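Local coordinates for OLD nuclease (Thermus scotoductus, PDB 6P74), which degrades linear and supercoiled double-stranded DNA from 5' to 3' with divalent metal ions and has a DNA-stimulated ATPase activity, at residues Val163-Tyr177 with Phe219-Leu231. Numbering follows the deposited sequence.
Sequences VRREFKLQDNFKQVY and FGFADPANPFNSL
K174 and P224 bring the two segments closest, 5.2 Å between CA atoms; from there 219-231 runs antiparallel to 163-177, passing Q170 at A225 and R164 at F228. Segment 163-177 holds the end of helix 154-166, a short turn and the start of helix 170-184; 219-231 leaves strand 217-220 as a loop that closes in a 3-10 turn at 227-229. At one end the hydroxyl of Y177 accepts the F221 N-H (OH to N 2.9 Å) and, weakly, that of A222. The Y177 ring, with CG anti to the backbone N (chi1 171°), brings CE1 to 3.4 Å from F221 CD1. Next, P227 CB sits over one face of F173, a CH-pi contact 4.1 Å from the ring centroid, while K174, bent at chi2 and chi3, passes obliquely across the P224 ring, CD, CE and NZ against CB and CG. Both segments fall in the probable dimerization domain of this OLD nuclease: F219 and G220 join an antiparallel ladder with the second subunit, and F221 packs on L231 of that subunit. At the other end F228 points its edge at the face of F167 (planes 79° apart), CE2 3.4 Å from F167 CG, and V163 CG1 covers one F228 face. R164, extended from CG to NE, crosses N226 at about a right angle: NE gives a bent bond to N226 OD1 (2.8 Å, 133°) from above the carbonyl plane.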
loop_
_atom_site.group_PDB
_atom_site.type_symbol
_atom_site.label_atom_id
_atom_site.label_comp_id
_atom_site.label_asym_id
_atom_site.label_seq_id
_atom_site.Cartn_x
_atom_site.Cartn_y
_atom_site.Cartn_z
ATOM N N VAL A 163 24.010 -23.419 2.163
ATOM C CA VAL A 163 25.360 -22.867 2.261
ATOM C C VAL A 163 25.657 -22.448 3.693
ATOM O O VAL A 163 26.673 -22.840 4.275
ATOM C CB VAL A 163 25.516 -21.685 1.288
ATOM C CG1 VAL A 163 26.777 -20.900 1.581
ATOM C CG2 VAL A 163 25.516 -22.187 -0.134
ATOM N N ARG A 164 24.774 -21.627 4.273
ATOM C CA ARG A 164 24.905 -21.219 5.668
ATOM C C ARG A 164 25.099 -22.418 6.590
ATOM O O ARG A 164 25.698 -22.289 7.666
ATOM C CB ARG A 164 23.665 -20.411 6.076
ATOM C CG ARG A 164 23.687 -19.870 7.483
ATOM C CD ARG A 164 22.351 -19.251 7.858
ATOM N NE ARG A 164 22.262 -18.985 9.299
ATOM C CZ ARG A 164 21.747 -19.830 10.193
ATOM N NH1 ARG A 164 21.267 -21.001 9.798
ATOM N NH2 ARG A 164 21.706 -19.506 11.482
ATOM N N ARG A 165 24.609 -23.591 6.183
ATOM C CA ARG A 165 24.730 -24.791 7.005
ATOM C C ARG A 165 26.173 -25.276 7.052
ATOM O O ARG A 165 26.812 -25.254 8.108
ATOM C CB ARG A 165 23.797 -25.878 6.464
ATOM C CG ARG A 165 23.550 -27.068 7.384
ATOM C CD ARG A 165 22.180 -27.688 7.075
ATOM N NE ARG A 165 21.932 -27.809 5.632
ATOM C CZ ARG A 165 20.728 -27.753 5.061
ATOM N NH1 ARG A 165 19.647 -27.564 5.803
ATOM N NH2 ARG A 165 20.600 -27.874 3.742
ATOM N N GLU A 166 26.713 -25.701 5.912
ATOM C CA GLU A 166 28.051 -26.277 5.868
ATOM C C GLU A 166 29.156 -25.242 6.000
ATOM O O GLU A 166 30.331 -25.596 5.845
ATOM C CB GLU A 166 28.245 -27.060 4.573
ATOM C CG GLU A 166 27.300 -28.224 4.426
ATOM C CD GLU A 166 27.081 -28.582 2.977
ATOM O OE1 GLU A 166 28.065 -28.975 2.315
ATOM O OE2 GLU A 166 25.933 -28.445 2.494
ATOM N N PHE A 167 28.821 -23.989 6.283
ATOM C CA PHE A 167 29.852 -22.984 6.497
ATOM C C PHE A 167 30.652 -23.303 7.753
ATOM O O PHE A 167 30.087 -23.659 8.792
ATOM C CB PHE A 167 29.222 -21.606 6.615
ATOM C CG PHE A 167 30.219 -20.492 6.768
ATOM C CD1 PHE A 167 31.222 -20.307 5.820
ATOM C CD2 PHE A 167 30.137 -19.611 7.846
ATOM C CE1 PHE A 167 32.136 -19.273 5.955
ATOM C CE2 PHE A 167 31.041 -18.568 7.980
ATOM C CZ PHE A 167 32.043 -18.401 7.036
ATOM N N LYS A 168 31.983 -23.165 7.659
ATOM C CA LYS A 168 32.847 -23.510 8.784
ATOM C C LYS A 168 33.997 -22.526 9.007
ATOM O O LYS A 168 34.879 -22.810 9.830
ATOM C CB LYS A 168 33.399 -24.936 8.602
ATOM C CG LYS A 168 32.333 -26.028 8.686
ATOM C CD LYS A 168 32.598 -27.181 7.721
ATOM C CE LYS A 168 33.870 -27.930 8.078
ATOM N NZ LYS A 168 33.878 -28.415 9.491
ATOM N N LEU A 169 34.013 -21.373 8.328
ATOM C CA LEU A 169 35.075 -20.380 8.471
ATOM C C LEU A 169 34.596 -19.109 9.169
ATOM O O LEU A 169 35.075 -18.014 8.864
ATOM C CB LEU A 169 35.666 -20.036 7.107
ATOM C CG LEU A 169 36.431 -21.200 6.491
ATOM C CD1 LEU A 169 36.994 -20.824 5.135
ATOM C CD2 LEU A 169 37.527 -21.604 7.449
ATOM N N GLN A 170 33.661 -19.248 10.117
ATOM C CA GLN A 170 33.079 -18.078 10.770
ATOM C C GLN A 170 34.143 -17.272 11.497
ATOM O O GLN A 170 34.132 -16.035 11.453
ATOM C CB GLN A 170 31.977 -18.497 11.751
ATOM C CG GLN A 170 30.749 -19.146 11.118
ATOM C CD GLN A 170 30.911 -20.646 10.890
ATOM O OE1 GLN A 170 31.952 -21.228 11.205
ATOM N NE2 GLN A 170 29.880 -21.275 10.333
ATOM N N ASP A 171 35.072 -17.958 12.173
ATOM C CA ASP A 171 36.097 -17.260 12.941
ATOM C C ASP A 171 37.016 -16.453 12.034
ATOM O O ASP A 171 37.349 -15.302 12.340
ATOM C CB ASP A 171 36.908 -18.255 13.768
ATOM C CG ASP A 171 36.120 -18.823 14.931
ATOM O OD1 ASP A 171 35.071 -18.240 15.284
ATOM O OD2 ASP A 171 36.560 -19.846 15.497
ATOM N N ASN A 172 37.450 -17.037 10.924
ATOM C CA ASN A 172 38.304 -16.278 10.022
ATOM C C ASN A 172 37.553 -15.089 9.438
ATOM O O ASN A 172 38.103 -13.984 9.327
ATOM C CB ASN A 172 38.846 -17.187 8.921
ATOM C CG ASN A 172 40.325 -16.975 8.683
ATOM O OD1 ASN A 172 40.746 -16.650 7.573
ATOM N ND2 ASN A 172 41.126 -17.133 9.740
ATOM N N PHE A 173 36.284 -15.284 9.086
ATOM C CA PHE A 173 35.532 -14.196 8.477
ATOM C C PHE A 173 35.390 -13.013 9.427
ATOM O O PHE A 173 35.438 -11.854 8.996
ATOM C CB PHE A 173 34.155 -14.673 8.031
ATOM C CG PHE A 173 33.365 -13.603 7.369
ATOM C CD1 PHE A 173 33.492 -13.377 6.007
ATOM C CD2 PHE A 173 32.537 -12.773 8.114
ATOM C CE1 PHE A 173 32.787 -12.369 5.395
ATOM C CE2 PHE A 173 31.826 -11.768 7.502
ATOM C CZ PHE A 173 31.950 -11.562 6.140
ATOM N N LYS A 174 35.192 -13.283 10.720
ATOM C CA LYS A 174 35.057 -12.198 11.686
ATOM C C LYS A 174 36.287 -11.301 11.689
ATOM O O LYS A 174 36.166 -10.073 11.727
ATOM C CB LYS A 174 34.800 -12.767 13.082
ATOM C CG LYS A 174 35.154 -11.822 14.230
ATOM C CD LYS A 174 34.045 -10.810 14.517
ATOM C CE LYS A 174 32.979 -11.372 15.462
ATOM N NZ LYS A 174 31.785 -10.465 15.612
ATOM N N GLN A 175 37.483 -11.890 11.625
ATOM C CA GLN A 175 38.683 -11.070 11.744
ATOM C C GLN A 175 38.941 -10.270 10.475
ATOM O O GLN A 175 39.415 -9.129 10.541
ATOM C CB GLN A 175 39.893 -11.932 12.088
ATOM C CG GLN A 175 40.851 -11.207 13.019
ATOM C CD GLN A 175 42.318 -11.506 12.741
ATOM O OE1 GLN A 175 42.656 -12.442 12.005
ATOM N NE2 GLN A 175 43.200 -10.701 13.331
ATOM N N VAL A 176 38.655 -10.848 9.306
ATOM C CA VAL A 176 38.817 -10.078 8.078
ATOM C C VAL A 176 37.726 -9.021 7.973
ATOM O O VAL A 176 37.980 -7.882 7.561
ATOM C CB VAL A 176 38.838 -10.999 6.850
ATOM C CG1 VAL A 176 39.069 -10.174 5.595
ATOM C CG2 VAL A 176 39.928 -12.054 7.005
ATOM N N TYR A 177 36.501 -9.369 8.364
ATOM C CA TYR A 177 35.409 -8.400 8.327
ATOM C C TYR A 177 35.717 -7.180 9.202
ATOM O O TYR A 177 35.621 -6.033 8.742
ATOM C CB TYR A 177 34.101 -9.070 8.750
ATOM C CG TYR A 177 32.986 -8.075 8.945
ATOM C CD1 TYR A 177 32.250 -7.599 7.851
ATOM C CD2 TYR A 177 32.678 -7.590 10.213
ATOM C CE1 TYR A 177 31.247 -6.685 8.022
ATOM C CE2 TYR A 177 31.668 -6.669 10.391
ATOM C CZ TYR A 177 30.956 -6.221 9.296
ATOM O OH TYR A 177 29.950 -5.305 9.465
ATOM N N PHE A 219 27.779 0.716 13.273
ATOM C CA PHE A 219 27.801 0.581 11.826
ATOM C C PHE A 219 28.339 -0.793 11.411
ATOM O O PHE A 219 28.988 -1.500 12.188
ATOM C CB PHE A 219 28.671 1.676 11.210
ATOM C CG PHE A 219 28.044 3.051 11.218
ATOM C CD1 PHE A 219 26.763 3.255 10.731
ATOM C CD2 PHE A 219 28.764 4.148 11.686
ATOM C CE1 PHE A 219 26.194 4.536 10.729
ATOM C CE2 PHE A 219 28.207 5.421 11.682
ATOM C CZ PHE A 219 26.930 5.620 11.193
ATOM N N GLY A 220 28.072 -1.156 10.165
ATOM C CA GLY A 220 28.559 -2.397 9.598
ATOM C C GLY A 220 27.744 -2.767 8.377
ATOM O O GLY A 220 26.758 -2.106 8.038
ATOM N N PHE A 221 28.177 -3.848 7.707
ATOM C CA PHE A 221 27.376 -4.384 6.609
ATOM C C PHE A 221 27.160 -5.887 6.711
ATOM O O PHE A 221 26.835 -6.522 5.702
ATOM C CB PHE A 221 27.964 -4.046 5.237
ATOM C CG PHE A 221 29.409 -3.788 5.253
ATOM C CD1 PHE A 221 30.308 -4.838 5.335
ATOM C CD2 PHE A 221 29.884 -2.492 5.174
ATOM C CE1 PHE A 221 31.666 -4.596 5.353
ATOM C CE2 PHE A 221 31.237 -2.235 5.196
ATOM C CZ PHE A 221 32.133 -3.291 5.287
ATOM N N ALA A 222 27.299 -6.469 7.899
ATOM C CA ALA A 222 26.942 -7.874 8.032
ATOM C C ALA A 222 26.984 -8.252 9.498
ATOM O O ALA A 222 27.706 -7.636 10.286
ATOM C CB ALA A 222 27.857 -8.769 7.185
ATOM N N ASP A 223 26.200 -9.270 9.854
ATOM C CA ASP A 223 26.413 -9.950 11.125
ATOM C C ASP A 223 27.573 -10.913 10.895
ATOM O O ASP A 223 27.417 -11.906 10.170
ATOM C CB ASP A 223 25.155 -10.700 11.569
ATOM C CG ASP A 223 25.257 -11.242 12.997
ATOM O OD1 ASP A 223 26.341 -11.721 13.402
ATOM O OD2 ASP A 223 24.235 -11.188 13.718
ATOM N N PRO A 224 28.753 -10.647 11.460
ATOM C CA PRO A 224 29.897 -11.543 11.212
ATOM C C PRO A 224 29.657 -12.966 11.680
ATOM O O PRO A 224 30.298 -13.889 11.162
ATOM C CB PRO A 224 31.052 -10.878 11.976
ATOM C CG PRO A 224 30.396 -9.925 12.931
ATOM C CD PRO A 224 29.110 -9.491 12.297
ATOM N N ALA A 225 28.737 -13.174 12.624
ATOM C CA ALA A 225 28.390 -14.528 13.046
ATOM C C ALA A 225 27.626 -15.274 11.956
ATOM O O ALA A 225 27.871 -16.464 11.721
ATOM C CB ALA A 225 27.570 -14.475 14.335
ATOM N N ASN A 226 26.700 -14.589 11.281
ATOM C CA ASN A 226 25.847 -15.179 10.248
ATOM C C ASN A 226 25.953 -14.329 8.986
ATOM O O ASN A 226 25.040 -13.555 8.663
ATOM C CB ASN A 226 24.400 -15.286 10.728
ATOM C CG ASN A 226 23.525 -16.074 9.775
ATOM O OD1 ASN A 226 24.018 -16.863 8.966
ATOM N ND2 ASN A 226 22.217 -15.864 9.865
ATOM N N PRO A 227 27.052 -14.464 8.235
ATOM C CA PRO A 227 27.290 -13.540 7.111
ATOM C C PRO A 227 26.359 -13.759 5.927
ATOM O O PRO A 227 25.973 -12.785 5.263
ATOM C CB PRO A 227 28.754 -13.819 6.743
ATOM C CG PRO A 227 28.963 -15.241 7.150
ATOM C CD PRO A 227 28.144 -15.438 8.399
ATOM N N PHE A 228 25.981 -15.009 5.649
ATOM C CA PHE A 228 25.054 -15.310 4.568
ATOM C C PHE A 228 23.668 -14.681 4.764
ATOM O O PHE A 228 22.811 -14.827 3.887
ATOM C CB PHE A 228 24.967 -16.827 4.404
ATOM C CG PHE A 228 26.280 -17.447 4.061
ATOM C CD1 PHE A 228 26.737 -17.450 2.751
ATOM C CD2 PHE A 228 27.083 -17.987 5.043
ATOM C CE1 PHE A 228 27.964 -18.001 2.419
ATOM C CE2 PHE A 228 28.308 -18.539 4.722
ATOM C CZ PHE A 228 28.751 -18.549 3.404
ATOM N N ASN A 229 23.418 -13.979 5.868
ATOM C CA ASN A 229 22.167 -13.251 6.055
ATOM C C ASN A 229 22.218 -11.821 5.542
ATOM O O ASN A 229 21.192 -11.138 5.545
ATOM C CB ASN A 229 21.769 -13.228 7.533
ATOM C CG ASN A 229 20.691 -14.245 7.859
ATOM O OD1 ASN A 229 20.502 -15.232 7.135
ATOM N ND2 ASN A 229 19.978 -14.013 8.958
ATOM N N SER A 230 23.375 -11.348 5.114
ATOM C CA SER A 230 23.510 -10.030 4.514
ATOM C C SER A 230 24.001 -10.103 3.076
ATOM O O SER A 230 24.183 -9.057 2.437
ATOM C CB SER A 230 24.466 -9.170 5.354
ATOM O OG SER A 230 24.865 -9.861 6.531
ATOM N N LEU A 231 24.237 -11.299 2.549
ATOM C CA LEU A 231 24.676 -11.427 1.171
ATOM C C LEU A 231 23.553 -11.004 0.226
ATOM O O LEU A 231 22.376 -11.291 0.458
ATOM C CB LEU A 231 25.109 -12.861 0.890
ATOM C CG LEU A 231 26.457 -13.145 0.251
ATOM C CD1 LEU A 231 27.611 -12.403 0.931
ATOM C CD2 LEU A 231 26.690 -14.636 0.315
#